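Local coordinates for nitrate transport protein (Xanthomonas axonopodis pv. citri, PDB 3KSX) that probably binds alkanesulfonates in the periplasm for uptake by an ABC-type transporter, and holds the sulfonate buffer MOPS in this structure, at residues A85-P90 with Q288-L293; Q282-Q287 with V304-A309. All blocks are in the same frame, centred on the assembly; numbering follows the deposited sequence.

Contact 1. Residues A85-P90 with Q288-L293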
ATOM      1  N   ALA A  85       0.209  -5.109   1.420  1.00 20.86           N
ATOM      2  CA  ALA A  85      -0.779  -4.036   1.226  1.00 20.68           C
ATOM      3  C   ALA A  85      -0.533  -2.955   2.246  1.00 23.16           C
ATOM      4  O   ALA A  85       0.249  -3.162   3.205  1.00 23.56           O
ATOM      5  CB  ALA A  85      -2.141  -4.594   1.433  1.00 20.32           C
ATOM      6  N   GLY A  86      -1.264  -1.849   2.081  1.00 22.20           N
ATOM      7  CA  GLY A  86      -1.351  -0.708   3.048  1.00 20.85           C
ATOM      8  C   GLY A  86      -1.928  -1.099   4.416  1.00 21.72           C
ATOM      9  O   GLY A  86      -2.324  -2.213   4.645  1.00 20.73           O
ATOM     10  N   ASP A  87      -2.056  -0.137   5.314  1.00 22.34           N
ATOM     11  CA  ASP A  87      -2.524  -0.441   6.646  1.00 22.07           C
ATOM     12  C   ASP A  87      -4.071  -0.623   6.639  1.00 21.26           C
ATOM     13  O   ASP A  87      -4.663  -1.433   7.381  1.00 20.58           O
ATOM     14  CB  ASP A  87      -2.112   0.662   7.598  1.00 22.33           C
ATOM     15  CG  ASP A  87      -2.639   2.028   7.271  1.00 22.27           C
ATOM     16  OD1 ASP A  87      -2.835   2.455   6.104  1.00 21.89           O
ATOM     17  OD2 ASP A  87      -2.791   2.821   8.264  1.00 24.99           O
ATOM     18  N   ILE A  88      -4.741   0.071   5.723  1.00 20.41           N
ATOM     19  CA  ILE A  88      -6.233   0.034   5.652  1.00 20.20           C
ATOM     20  C   ILE A  88      -6.900  -1.183   5.019  1.00 21.22           C
ATOM     21  O   ILE A  88      -7.982  -1.634   5.555  1.00 18.65           O
ATOM     22  CB  ILE A  88      -6.830   1.366   5.022  1.00 21.19           C
ATOM     23  CG1 ILE A  88      -6.187   2.623   5.663  1.00 21.17           C
ATOM     24  CG2 ILE A  88      -8.408   1.382   5.012  1.00 22.82           C
ATOM     25  CD1 ILE A  88      -6.308   2.641   7.242  1.00 28.65           C
ATOM     26  N   PRO A  89      -6.303  -1.743   3.933  1.00 19.35           N
ATOM     27  CA  PRO A  89      -6.988  -2.894   3.300  1.00 20.90           C
ATOM     28  C   PRO A  89      -7.337  -4.059   4.271  1.00 19.76           C
ATOM     29  O   PRO A  89      -8.506  -4.530   4.275  1.00 19.59           O
ATOM     30  CB  PRO A  89      -6.057  -3.319   2.195  1.00 20.52           C
ATOM     31  CG  PRO A  89      -5.426  -1.924   1.712  1.00 22.34           C
ATOM     32  CD  PRO A  89      -5.196  -1.244   3.090  1.00 20.05           C
ATOM     33  N   PRO A  90      -6.391  -4.473   5.136  1.00 20.69           N
ATOM     34  CA  PRO A  90      -6.735  -5.550   6.033  1.00 22.18           C
ATOM     35  C   PRO A  90      -7.824  -5.226   7.028  1.00 22.06           C
ATOM     36  O   PRO A  90      -8.531  -6.132   7.449  1.00 25.06           O
ATOM     37  CB  PRO A  90      -5.426  -5.917   6.746  1.00 21.59           C
ATOM     38  CG  PRO A  90      -4.461  -4.785   6.463  1.00 21.59           C
ATOM     39  CD  PRO A  90      -4.964  -4.092   5.201  1.00 20.24           C
ATOM     40  N   GLN A 288      -4.649  -0.873  15.717  1.00 20.81           N
ATOM     41  CA  GLN A 288      -5.970  -0.840  16.381  1.00 21.22           C
ATOM     42  C   GLN A 288      -6.591   0.577  16.499  1.00 21.19           C
ATOM     43  O   GLN A 288      -7.823   0.783  16.386  1.00 19.36           O
ATOM     44  CB  GLN A 288      -5.770  -1.385  17.812  1.00 21.98           C
ATOM     45  CG  GLN A 288      -7.107  -1.637  18.577  1.00 23.17           C
ATOM     46  CD  GLN A 288      -8.055  -2.520  17.834  1.00 21.19           C
ATOM     47  OE1 GLN A 288      -7.752  -3.703  17.602  1.00 25.07           O
ATOM     48  NE2 GLN A 288      -9.236  -1.984  17.459  1.00 20.48           N
ATOM     49  N   ALA A 289      -5.751   1.587  16.746  1.00 20.04           N
ATOM     50  CA  ALA A 289      -6.235   2.973  16.830  1.00 23.64           C
ATOM     51  C   ALA A 289      -6.884   3.409  15.493  1.00 22.87           C
ATOM     52  O   ALA A 289      -7.947   4.061  15.501  1.00 21.99           O
ATOM     53  CB  ALA A 289      -5.094   3.881  17.213  1.00 25.59           C
ATOM     54  N   THR A 290      -6.301   2.973  14.359  1.00 22.44           N
ATOM     55  CA  THR A 290      -6.864   3.282  13.055  1.00 22.92           C
ATOM     56  C   THR A 290      -8.205   2.554  12.907  1.00 21.74           C
ATOM     57  O   THR A 290      -9.139   3.147  12.492  1.00 22.75           O
ATOM     58  CB  THR A 290      -5.889   2.876  11.949  1.00 22.29           C
ATOM     59  OG1 THR A 290      -4.643   3.589  12.136  1.00 23.26           O
ATOM     60  CG2 THR A 290      -6.484   3.155  10.591  1.00 21.68           C
ATOM     61  N   ALA A 291      -8.289   1.296  13.336  1.00 23.84           N
ATOM     62  CA  ALA A 291      -9.542   0.524  13.277  1.00 23.27           C
ATOM     63  C   ALA A 291     -10.597   1.315  14.107  1.00 24.03           C
ATOM     64  O   ALA A 291     -11.769   1.451  13.705  1.00 26.44           O
ATOM     65  CB  ALA A 291      -9.250  -0.896  13.926  1.00 21.55           C
ATOM     66  N   ASP A 292     -10.190   1.775  15.286  1.00 24.16           N
ATOM     67  CA  ASP A 292     -11.140   2.519  16.175  1.00 25.99           C
ATOM     68  C   ASP A 292     -11.655   3.812  15.547  1.00 26.83           C
ATOM     69  O   ASP A 292     -12.889   4.157  15.608  1.00 27.50           O
ATOM     70  CB  ASP A 292     -10.482   2.829  17.532  1.00 24.70           C
ATOM     71  CG  ASP A 292     -10.134   1.542  18.360  1.00 31.03           C
ATOM     72  OD1 ASP A 292     -10.595   0.409  18.058  1.00 28.72           O
ATOM     73  OD2 ASP A 292      -9.342   1.722  19.306  1.00 35.49           O
ATOM     74  N   LEU A 293     -10.718   4.531  14.912  1.00 25.95           N
ATOM     75  CA  LEU A 293     -11.027   5.764  14.166  1.00 27.08           C
ATOM     76  C   LEU A 293     -12.006   5.522  13.031  1.00 27.06           C
ATOM     77  O   LEU A 293     -12.951   6.280  12.887  1.00 27.75           O
ATOM     78  CB  LEU A 293      -9.741   6.429  13.629  1.00 25.71           C
ATOM     79  CG  LEU A 293      -9.819   7.701  12.767  1.00 27.87           C
ATOM     80  CD1 LEU A 293     -10.523   8.784  13.523  1.00 32.77           C
ATOM     81  CD2 LEU A 293      -8.390   8.129  12.409  1.00 28.79           C
TER
HETATM   82  O   HOH W   1      -2.973   2.029  10.751  1.00 19.32           O

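Contact 2. Residues Q282-Q287 with V304-A309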
ATOM      1  N   GLN A 282       3.910  -1.219  19.445  1.00 22.73           N
ATOM      2  CA  GLN A 282       3.410   0.095  19.096  1.00 23.27           C
ATOM      3  C   GLN A 282       2.724   0.085  17.726  1.00 21.31           C
ATOM      4  O   GLN A 282       1.751   0.779  17.552  1.00 20.97           O
ATOM      5  CB  GLN A 282       4.537   1.158  19.139  1.00 23.65           C
ATOM      6  CG  GLN A 282       5.070   1.474  20.549  1.00 29.32           C
ATOM      7  CD  GLN A 282       3.959   1.728  21.546  1.00 32.67           C
ATOM      8  OE1 GLN A 282       3.836   1.003  22.537  1.00 42.94           O
ATOM      9  NE2 GLN A 282       3.135   2.726  21.289  1.00 35.95           N
ATOM     10  N   VAL A 283       3.225  -0.678  16.764  1.00 19.58           N
ATOM     11  CA  VAL A 283       2.621  -0.810  15.453  1.00 20.86           C
ATOM     12  C   VAL A 283       1.212  -1.445  15.564  1.00 20.12           C
ATOM     13  O   VAL A 283       0.192  -0.921  15.012  1.00 22.73           O
ATOM     14  CB  VAL A 283       3.574  -1.600  14.508  1.00 20.70           C
ATOM     15  CG1 VAL A 283       2.817  -2.113  13.377  1.00 22.05           C
ATOM     16  CG2 VAL A 283       4.890  -0.732  14.051  1.00 19.06           C
ATOM     17  N   ILE A 284       1.114  -2.532  16.371  1.00 20.24           N
ATOM     18  CA  ILE A 284      -0.199  -3.184  16.600  1.00 20.39           C
ATOM     19  C   ILE A 284      -1.199  -2.197  17.210  1.00 19.36           C
ATOM     20  O   ILE A 284      -2.344  -2.027  16.739  1.00 22.28           O
ATOM     21  CB  ILE A 284      -0.034  -4.454  17.424  1.00 19.65           C
ATOM     22  CG1 ILE A 284       0.823  -5.481  16.649  1.00 20.93           C
ATOM     23  CG2 ILE A 284      -1.482  -5.054  17.687  1.00 19.11           C
ATOM     24  CD1 ILE A 284       1.475  -6.478  17.602  1.00 21.77           C
ATOM     25  N   LYS A 285      -0.798  -1.534  18.257  1.00 19.91           N
ATOM     26  CA  LYS A 285      -1.614  -0.458  18.868  1.00 20.04           C
ATOM     27  C   LYS A 285      -2.018   0.606  17.844  1.00 20.35           C
ATOM     28  O   LYS A 285      -3.201   1.050  17.863  1.00 19.85           O
ATOM     29  CB  LYS A 285      -0.837   0.157  20.089  1.00 19.59           C
ATOM     30  CG  LYS A 285      -0.774  -0.846  21.293  1.00 21.67           C
ATOM     31  CD  LYS A 285       0.022  -0.365  22.506  1.00 25.43           C
ATOM     32  CE  LYS A 285      -0.605   0.777  23.227  1.00 38.38           C
ATOM     33  NZ  LYS A 285      -1.727   0.327  24.095  1.00 44.92           N
ATOM     34  N   ALA A 286      -1.063   1.040  16.997  1.00 20.91           N
ATOM     35  CA  ALA A 286      -1.343   2.081  15.961  1.00 20.74           C
ATOM     36  C   ALA A 286      -2.442   1.589  15.008  1.00 22.17           C
ATOM     37  O   ALA A 286      -3.434   2.287  14.747  1.00 22.14           O
ATOM     38  CB  ALA A 286      -0.005   2.477  15.203  1.00 20.60           C
ATOM     39  N   GLN A 287      -2.316   0.310  14.633  1.00 20.87           N
ATOM     40  CA  GLN A 287      -3.231  -0.349  13.758  1.00 21.34           C
ATOM     41  C   GLN A 287      -4.585  -0.464  14.440  1.00 20.85           C
ATOM     42  O   GLN A 287      -5.589  -0.126  13.852  1.00 21.01           O
ATOM     43  CB  GLN A 287      -2.676  -1.728  13.332  1.00 21.19           C
ATOM     44  CG  GLN A 287      -3.584  -2.497  12.274  1.00 21.78           C
ATOM     45  CD  GLN A 287      -3.652  -1.797  10.922  1.00 23.55           C
ATOM     46  OE1 GLN A 287      -3.022  -0.739  10.706  1.00 24.73           O
ATOM     47  NE2 GLN A 287      -4.330  -2.430   9.963  1.00 22.35           N
ATOM     48  N   VAL A 304     -13.120  -3.455  14.604  1.00 34.26           N
ATOM     49  CA  VAL A 304     -12.255  -4.553  14.188  1.00 30.86           C
ATOM     50  C   VAL A 304     -11.271  -4.732  15.318  1.00 29.60           C
ATOM     51  O   VAL A 304     -10.764  -3.747  15.820  1.00 30.83           O
ATOM     52  CB  VAL A 304     -11.479  -4.228  12.888  1.00 30.95           C
ATOM     53  CG1 VAL A 304     -10.275  -5.194  12.715  1.00 31.30           C
ATOM     54  CG2 VAL A 304     -12.441  -4.289  11.684  1.00 31.98           C
ATOM     55  N   LEU A 305     -10.990  -5.968  15.682  1.00 26.10           N
ATOM     56  CA  LEU A 305      -9.932  -6.298  16.683  1.00 23.84           C
ATOM     57  C   LEU A 305      -8.707  -6.805  15.987  1.00 22.47           C
ATOM     58  O   LEU A 305      -8.683  -7.902  15.375  1.00 23.39           O
ATOM     59  CB  LEU A 305     -10.446  -7.301  17.716  1.00 23.87           C
ATOM     60  CG  LEU A 305     -11.567  -6.610  18.495  1.00 24.99           C
ATOM     61  CD1 LEU A 305     -12.459  -7.709  19.137  1.00 32.57           C
ATOM     62  CD2 LEU A 305     -10.975  -5.640  19.502  1.00 29.72           C
ATOM     63  N   VAL A 306      -7.667  -6.002  16.075  1.00 22.91           N
ATOM     64  CA  VAL A 306      -6.436  -6.338  15.335  1.00 21.80           C
ATOM     65  C   VAL A 306      -5.583  -7.441  16.004  1.00 21.99           C
ATOM     66  O   VAL A 306      -5.045  -8.343  15.303  1.00 19.65           O
ATOM     67  CB  VAL A 306      -5.567  -5.033  15.177  1.00 23.12           C
ATOM     68  CG1 VAL A 306      -4.177  -5.432  14.645  1.00 22.50           C
ATOM     69  CG2 VAL A 306      -6.296  -3.975  14.285  1.00 24.65           C
ATOM     70  N   ALA A 307      -5.382  -7.335  17.334  1.00 22.48           N
ATOM     71  CA  ALA A 307      -4.435  -8.187  18.030  1.00 23.08           C
ATOM     72  C   ALA A 307      -4.674  -9.691  17.777  1.00 22.52           C
ATOM     73  O   ALA A 307      -3.727 -10.463  17.617  1.00 21.15           O
ATOM     74  CB  ALA A 307      -4.417  -7.852  19.586  1.00 22.25           C
ATOM     75  N   PRO A 308      -5.958 -10.151  17.736  1.00 22.30           N
ATOM     76  CA  PRO A 308      -5.968 -11.635  17.535  1.00 23.28           C
ATOM     77  C   PRO A 308      -5.573 -12.135  16.141  1.00 22.94           C
ATOM     78  O   PRO A 308      -5.464 -13.350  15.947  1.00 21.36           O
ATOM     79  CB  PRO A 308      -7.406 -12.031  17.777  1.00 24.22           C
ATOM     80  CG  PRO A 308      -8.096 -10.811  18.429  1.00 25.17           C
ATOM     81  CD  PRO A 308      -7.273  -9.602  18.165  1.00 23.20           C
ATOM     82  N   ALA A 309      -5.444 -11.211  15.182  1.00 23.17           N
ATOM     83  CA  ALA A 309      -4.988 -11.498  13.833  1.00 22.52           C
ATOM     84  C   ALA A 309      -3.473 -11.352  13.698  1.00 22.38           C
ATOM     85  O   ALA A 309      -2.966 -11.510  12.609  1.00 21.58           O
ATOM     86  CB  ALA A 309      -5.735 -10.621  12.823  1.00 24.21           C
TER

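Contact 1. Residues A85-P90 with Q288-L293
Ile-88 and Thr-290 meet through one methyl each. CD1 of Ile-88 lies 3.4 Å from CG2 of Thr-290, closer than carbon pairs usually come, and the two side chains cross at about a right angle, so the touch is a point and not a broad overlap. Two torsions carry the isoleucine methyl there. Chi1 of -47° sets CG1 beside the backbone N, and chi2 of -55° folds CD1 round toward helix 281-296. On Thr-290, CG2 stands anti to the backbone N, which leaves the other branch, OG1, for a different partner.

That other branch lies on the looser side, where a carboxylate and a hydroxyl stay apart: OD2 of Asp-87 is 4.4 Å from OG1 of Thr-290. A water fills the step between them. It donates to Asp-87 OD2 at 2.6 Å and accepts from Thr-290 OG1 at 2.7 Å, the two partners subtending about 111° at its oxygen, close to tetrahedral. OG1 is also bonded to the carbonyl of Ala-286 one turn back. The touching residues are all buried, and only 78 Å² is covered in total.

On the flank of the helix that faces the loop at Val-304 and Val-306, Gln-288 NE2 donates to Asp-292 OD1 at 2.8 Å, approaching from above the carboxylate plane.

The contact sets the turn between strand 82-86 and helix 88-95 against helix 281-296. This turn lies on the ligand side of a periplasmic binding protein, since Gly-86 N bonds to MOPS. Behind it, Ala-85 pairs with Phe-213 of strand 212-217, while Asp-87 and Ile-88 touch Asn-144 on helix 141-152, which probably belongs to the other domain, judging by the two separate sheets.

Contact 2. Residues Q282-Q287 with V304-A309
Val-306 covers Ile-284 and Gln-287, one turn apart on helix 281-296. In this periplasmic binding protein fold, the chain after that helix doubles back along it and ends in a short 3-10 turn at 307-309. The packing is apolar and modest, with 166 Å² buried.

The loop starts beside helix 88-95, where the side chain of Val-304 rests on Gln-94 and Ala-95 while its carbonyl accepts a bond from Gln-288 NE2. The carbonyl of Leu-305, an exposed residue, makes a weak hydrogen bond to Gln-94 NE2. Val-306 then points at the helix and carries most of the contact. Both its methyls face the CG of Gln-287 from one side: Val-306 CG2 lies 3.7 Å from Gln-287 CG, and Val-306 CG1 lies 3.8 Å from that same carbon. With CG1 anti to its backbone N (chi1 170°), the valine also brings CG1 within 4.1 Å of Ile-284 CG2. Ala-307 adds a looser touch, its CA 4.3 Å from Ile-284 CG2. The turn closes when Ala-309 N bonds to Val-306 O at 2.9 Å, and Ala-309 itself meets Tyr-102 of strand 100-106 through both backbone and side chain.

Gln-287 divides its side chain between apolar and polar partners. Its aliphatic part takes the valine, and a bend at chi2 (66°) turns the amide away toward the sheet, where NE2, besides its bond to Asp-87, is hydrogen-bonded to Tyr-102 OH.

Contacts 1 and 2 use adjacent parts of helix 281-296, with centres about 8 Å apart, and polar bonds tie them together. Gln-288 OE1 is 2.8 Å from Val-306 N, so a residue of the helix segment in contact 1 holds the loop of contact 2; Gln-287 NE2 lies 2.8 Å from Asp-87 O, joining segments 85-90 and 282-287. The bound MOPS lies beside contact 1: the side chain of Ile-88 is about 6 Å from it, and Gly-86 N bonds to its O1. The centre of contact 2, about 17 Å from the chain centre against about 12 Å for that of contact 1, lies farther out.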